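Local coordinates for protein peptidase M3B, oligoendopeptidase F (PDB 2QR4) that probably hydrolyses internal peptide bonds of oligopeptides as a metallopeptidase of the M3 family, at residues A[431-435]-A[436-440]; A[501-504]-A[505-509]. One frame throughout, in Å; residues are numbered along the deposited sequence.

Contact 1 of 2, residues A[431-435]-A[436-440]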
loop_
_atom_site.group_PDB
_atom_site.type_symbol
_atom_site.label_atom_id
_atom_site.label_comp_id
_atom_site.label_asym_id
_atom_site.label_seq_id
_atom_site.Cartn_x
_atom_site.Cartn_y
_atom_site.Cartn_z
ATOM N N GLY A 431 34.004 6.824 7.986
ATOM C CA GLY A 431 32.932 7.771 7.697
ATOM C C GLY A 431 32.747 7.922 6.195
ATOM O O GLY A 431 31.621 8.003 5.708
ATOM N N PHE A 432 33.860 7.945 5.458
ATOM C CA PHE A 432 33.830 8.045 3.997
ATOM C C PHE A 432 33.158 6.792 3.393
ATOM O O PHE A 432 32.310 6.900 2.513
ATOM C CB PHE A 432 35.265 8.220 3.484
ATOM C CG PHE A 432 35.377 8.700 2.049
ATOM C CD1 PHE A 432 34.943 7.916 0.994
ATOM C CD2 PHE A 432 36.000 9.906 1.761
ATOM C CE1 PHE A 432 35.084 8.340 -0.317
ATOM C CE2 PHE A 432 36.150 10.338 0.459
ATOM C CZ PHE A 432 35.688 9.555 -0.584
ATOM N N LYS A 433 33.507 5.601 3.879
ATOM C CA LYS A 433 32.847 4.395 3.387
ATOM C C LYS A 433 31.307 4.475 3.530
ATOM O O LYS A 433 30.564 4.086 2.622
ATOM C CB LYS A 433 33.393 3.119 4.065
ATOM C CG LYS A 433 32.500 1.858 3.866
ATOM C CD LYS A 433 32.696 0.820 4.976
ATOM C CE LYS A 433 31.482 0.691 5.916
ATOM N NZ LYS A 433 30.281 0.001 5.292
ATOM N N GLY A 434 30.830 4.964 4.664
ATOM C CA GLY A 434 29.387 4.982 4.914
ATOM C C GLY A 434 28.641 6.106 4.208
ATOM O O GLY A 434 27.495 5.939 3.789
ATOM N N THR A 435 29.281 7.259 4.069
ATOM C CA THR A 435 28.578 8.424 3.588
ATOM C C THR A 435 28.720 8.612 2.080
ATOM O O THR A 435 27.809 9.129 1.439
ATOM C CB THR A 435 29.036 9.663 4.326
ATOM O OG1 THR A 435 29.075 9.355 5.717
ATOM C CG2 THR A 435 28.075 10.824 4.095
ATOM N N VAL A 436 29.837 8.197 1.490
ATOM C CA VAL A 436 29.880 8.267 0.030
ATOM C C VAL A 436 29.570 6.960 -0.686
ATOM O O VAL A 436 28.635 6.920 -1.480
ATOM C CB VAL A 436 31.093 9.040 -0.548
ATOM C CG1 VAL A 436 32.168 9.203 0.469
ATOM C CG2 VAL A 436 31.591 8.415 -1.839
ATOM N N PHE A 437 30.315 5.897 -0.380
ATOM C CA PHE A 437 30.153 4.629 -1.077
ATOM C C PHE A 437 28.791 3.981 -0.813
ATOM O O PHE A 437 28.064 3.634 -1.752
ATOM C CB PHE A 437 31.317 3.659 -0.771
ATOM C CG PHE A 437 32.587 4.008 -1.495
ATOM C CD1 PHE A 437 32.676 3.860 -2.876
ATOM C CD2 PHE A 437 33.684 4.524 -0.803
ATOM C CE1 PHE A 437 33.851 4.218 -3.567
ATOM C CE2 PHE A 437 34.866 4.867 -1.481
ATOM C CZ PHE A 437 34.941 4.712 -2.868
ATOM N N ARG A 438 28.444 3.831 0.457
ATOM C CA ARG A 438 27.201 3.153 0.829
ATOM C C ARG A 438 25.946 3.954 0.410
ATOM O O ARG A 438 25.025 3.415 -0.207
ATOM C CB ARG A 438 27.230 2.837 2.322
ATOM C CG ARG A 438 26.023 2.107 2.889
ATOM C CD ARG A 438 26.421 1.414 4.206
ATOM N NE ARG A 438 25.277 1.014 5.030
ATOM C CZ ARG A 438 24.514 -0.058 4.799
ATOM N NH1 ARG A 438 23.503 -0.322 5.606
ATOM N NH2 ARG A 438 24.738 -0.862 3.754
ATOM N N GLN A 439 25.925 5.250 0.697
ATOM C CA GLN A 439 24.784 6.060 0.301
ATOM C C GLN A 439 24.673 6.135 -1.212
ATOM O O GLN A 439 23.572 6.101 -1.775
ATOM C CB GLN A 439 24.849 7.445 0.921
ATOM C CG GLN A 439 24.898 7.420 2.465
ATOM C CD GLN A 439 23.835 6.501 3.087
ATOM O OE1 GLN A 439 24.133 5.722 3.984
ATOM N NE2 GLN A 439 22.594 6.612 2.625
ATOM N N THR A 440 25.811 6.191 -1.887
ATOM C CA THR A 440 25.768 6.201 -3.338
ATOM C C THR A 440 25.292 4.860 -3.909
ATOM O O THR A 440 24.563 4.837 -4.895
ATOM C CB THR A 440 27.099 6.612 -3.922
ATOM O OG1 THR A 440 27.364 7.952 -3.501
ATOM C CG2 THR A 440 27.059 6.556 -5.449
#

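Contact 2 of 2, residues A[501-504]-A[505-509]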
loop_
_atom_site.group_PDB
_atom_site.type_symbol
_atom_site.label_atom_id
_atom_site.label_comp_id
_atom_site.label_asym_id
_atom_site.label_seq_id
_atom_site.Cartn_x
_atom_site.Cartn_y
_atom_site.Cartn_z
ATOM N N TYR A 501 16.350 10.882 -2.103
ATOM C CA TYR A 501 16.870 11.642 -0.991
ATOM C C TYR A 501 18.322 11.288 -0.671
ATOM O O TYR A 501 19.143 12.189 -0.475
ATOM C CB TYR A 501 15.991 11.375 0.214
ATOM C CG TYR A 501 16.324 12.120 1.470
ATOM C CD1 TYR A 501 15.794 13.372 1.705
ATOM C CD2 TYR A 501 17.106 11.536 2.457
ATOM C CE1 TYR A 501 16.053 14.050 2.874
ATOM C CE2 TYR A 501 17.376 12.196 3.633
ATOM C CZ TYR A 501 16.844 13.461 3.840
ATOM O OH TYR A 501 17.096 14.148 5.008
ATOM N N VAL A 502 18.646 9.993 -0.642
ATOM C CA VAL A 502 19.965 9.550 -0.138
ATOM C C VAL A 502 21.214 10.078 -0.847
ATOM O O VAL A 502 22.246 10.219 -0.203
ATOM C CB VAL A 502 20.105 8.011 -0.073
ATOM C CG1 VAL A 502 19.290 7.454 1.048
ATOM C CG2 VAL A 502 19.739 7.387 -1.404
ATOM N N PHE A 503 21.147 10.350 -2.149
ATOM C CA PHE A 503 22.354 10.778 -2.864
ATOM C C PHE A 503 22.908 12.051 -2.273
ATOM O O PHE A 503 24.093 12.347 -2.416
ATOM C CB PHE A 503 22.110 10.975 -4.360
ATOM C CG PHE A 503 21.482 12.296 -4.722
ATOM C CD1 PHE A 503 22.238 13.296 -5.328
ATOM C CD2 PHE A 503 20.118 12.525 -4.507
ATOM C CE1 PHE A 503 21.649 14.525 -5.689
ATOM C CE2 PHE A 503 19.518 13.735 -4.860
ATOM C CZ PHE A 503 20.279 14.745 -5.445
ATOM N N GLN A 504 22.052 12.811 -1.605
ATOM C CA GLN A 504 22.501 14.078 -1.051
ATOM C C GLN A 504 23.518 13.912 0.072
ATOM O O GLN A 504 24.304 14.822 0.331
ATOM C CB GLN A 504 21.313 14.941 -0.628
ATOM C CG GLN A 504 20.638 15.567 -1.838
ATOM C CD GLN A 504 19.293 16.185 -1.532
ATOM O OE1 GLN A 504 18.320 15.482 -1.246
ATOM N NE2 GLN A 504 19.227 17.511 -1.615
ATOM N N TYR A 505 23.521 12.753 0.725
ATOM C CA TYR A 505 24.532 12.505 1.744
ATOM C C TYR A 505 25.921 12.524 1.108
ATOM O O TYR A 505 26.844 13.072 1.668
ATOM C CB TYR A 505 24.318 11.164 2.446
ATOM C CG TYR A 505 23.106 11.093 3.344
ATOM C CD1 TYR A 505 22.966 11.924 4.441
ATOM C CD2 TYR A 505 22.118 10.159 3.109
ATOM C CE1 TYR A 505 21.846 11.836 5.266
ATOM C CE2 TYR A 505 21.018 10.062 3.919
ATOM C CZ TYR A 505 20.876 10.885 4.985
ATOM O OH TYR A 505 19.736 10.743 5.742
ATOM N N SER A 506 26.045 11.924 -0.068
ATOM C CA SER A 506 27.338 11.758 -0.722
ATOM C C SER A 506 27.836 13.017 -1.427
ATOM O O SER A 506 29.042 13.269 -1.475
ATOM C CB SER A 506 27.263 10.609 -1.723
ATOM O OG SER A 506 26.645 9.493 -1.126
ATOM N N THR A 507 26.920 13.791 -2.003
ATOM C CA THR A 507 27.312 15.023 -2.688
ATOM C C THR A 507 27.698 16.050 -1.646
ATOM O O THR A 507 28.662 16.807 -1.822
ATOM C CB THR A 507 26.190 15.596 -3.594
ATOM O OG1 THR A 507 25.021 15.855 -2.816
ATOM C CG2 THR A 507 25.831 14.610 -4.682
ATOM N N GLY A 508 26.950 16.046 -0.545
ATOM C CA GLY A 508 27.194 16.952 0.569
ATOM C C GLY A 508 28.525 16.694 1.235
ATOM O O GLY A 508 29.272 17.628 1.523
ATOM N N PHE A 509 28.821 15.422 1.476
ATOM C CA PHE A 509 30.088 15.023 2.077
ATOM C C PHE A 509 31.259 15.454 1.200
ATOM O O PHE A 509 32.250 16.004 1.687
ATOM C CB PHE A 509 30.115 13.506 2.255
ATOM C CG PHE A 509 31.402 12.980 2.833
ATOM C CD1 PHE A 509 31.488 12.641 4.175
ATOM C CD2 PHE A 509 32.522 12.813 2.030
ATOM C CE1 PHE A 509 32.670 12.147 4.714
ATOM C CE2 PHE A 509 33.708 12.323 2.559
ATOM C CZ PHE A 509 33.781 11.983 3.900
#

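Contact 1 of 2, residues A[431-435]-A[436-440]
With chi1 at -165°, Phe-432 has CG anti to its backbone N, while Phe-437, at chi1 -76°, keeps CG beside its own N; the two rings thereby meet on one flank of helix 418-454. The motif is a local widening of that helix, a pi-type turn within an otherwise alpha-helical run. The evidence is in the bonding: Val-436 N donates to Phe-432 O at 3.0 Å, a normal four-residue step, whereas the bond from Arg-438 N to Lys-433 O, also 3.0 Å, spans five residues and arrives nearly in line with the carbonyl. Lys-433 O lies 3.5 Å from Phe-437 CB, which passes beside the accepting oxygen.

Between the rings the closest atoms are Phe-432 CE1 and Phe-437 CE2, 3.7 Å apart. Centroids 5.8 Å apart and planes at 43° make this an oblique pair rather than a stack or a T-shape. Val-436 CG1 lies over one face of the Phe-432 ring, but its modelled approach is too short to support a claim about strength. Met-563 of helix 557-579 touches all three of these apolar side chains.

Arg-438 runs extended from CG to NE and forms a salt bridge with Glu-489, while its CB packs against Gly-434 O. Two threonines turn their hydroxyls back onto the preceding turn, so that one carbonyl accepts both backbone N-H and side-chain O-H. Thr-435 OG1 donates to Gly-431 O at 2.9 Å, alongside Thr-435 N. The same device recurs one turn later, where Ser-506 OG of helix 503-520 also bonds to both Val-436 O and Thr-440 OG1: Val-436 O accepts from Thr-440 N and, at 2.6 Å, from Thr-440 OG1, which stands somewhat out of the carbonyl plane.

Contact 2 of 2, residues A[501-504]-A[505-509]
The aromatic component joins Tyr-501 and Tyr-505, four residues apart, with Tyr-505 on helix 503-520. It is an offset edge-to-face pair: the edge of Tyr-501 is turned toward the face of Tyr-505, with planes at 83° and ring centroids 5.9 Å apart. The offset brings Tyr-505 OH to 3.5 Å from Tyr-501 CE2, close to the plane of the Tyr-501 ring.

Apolar contacts are few. Val-502 CG1 comes to 4.2 Å from Tyr-505 CE2. On another flank Phe-503 CD1 meets the methyl CG2 of Thr-507 at 3.9 Å, and the Phe-503 ring also meets Tyr-249 and Leu-252 of helix 246-258.

Backbone hydrogen bonds mix three- and four-residue steps. Tyr-505 N reaches Val-502 O at 3.0 Å over three residues, with the donor standing well above the carbonyl plane. Phe-503 O takes a weak bond from Ser-506 N besides the one from Thr-507 N at 3.2 Å, and Gly-508 N donates to Gln-504 O at 3.0 Å. Thr-507 chi1 of 58° places OG1 between its own N and carbonyl carbon, from where it adds a weak bond to Gln-504 O.

Main-chain bonds thus set the helical path, while the tyrosine pair meets by ring packing, with no hydrogen bond between the two; the stronger polar partners of Ser-506 lie on helix 418-454, so its hydroxyl ties this turn to another helix.

Neither contact is a surface feature. Contact 2 is buried and centred about 6 Å from the centre of the chain; contact 1, about 12 Å from it, is only partly buried. Each is local, contact 1 on helix 418-454 and contact 2 on helix 503-520 with the residues leading into it, and the two helices meet directly, with contact centres about 9 Å apart. Ser-506 OG lies 2.8 Å from Thr-435 O, a probable hydrogen bond at the widened part of helix 418-454, and Phe-432 meets Phe-509 edge-to-face. Helix 246-258 packs on both. Contact 1 centres on an oblique phenylalanine pair, contact 2 on tyrosine packing and mixed three- and four-residue backbone bonds.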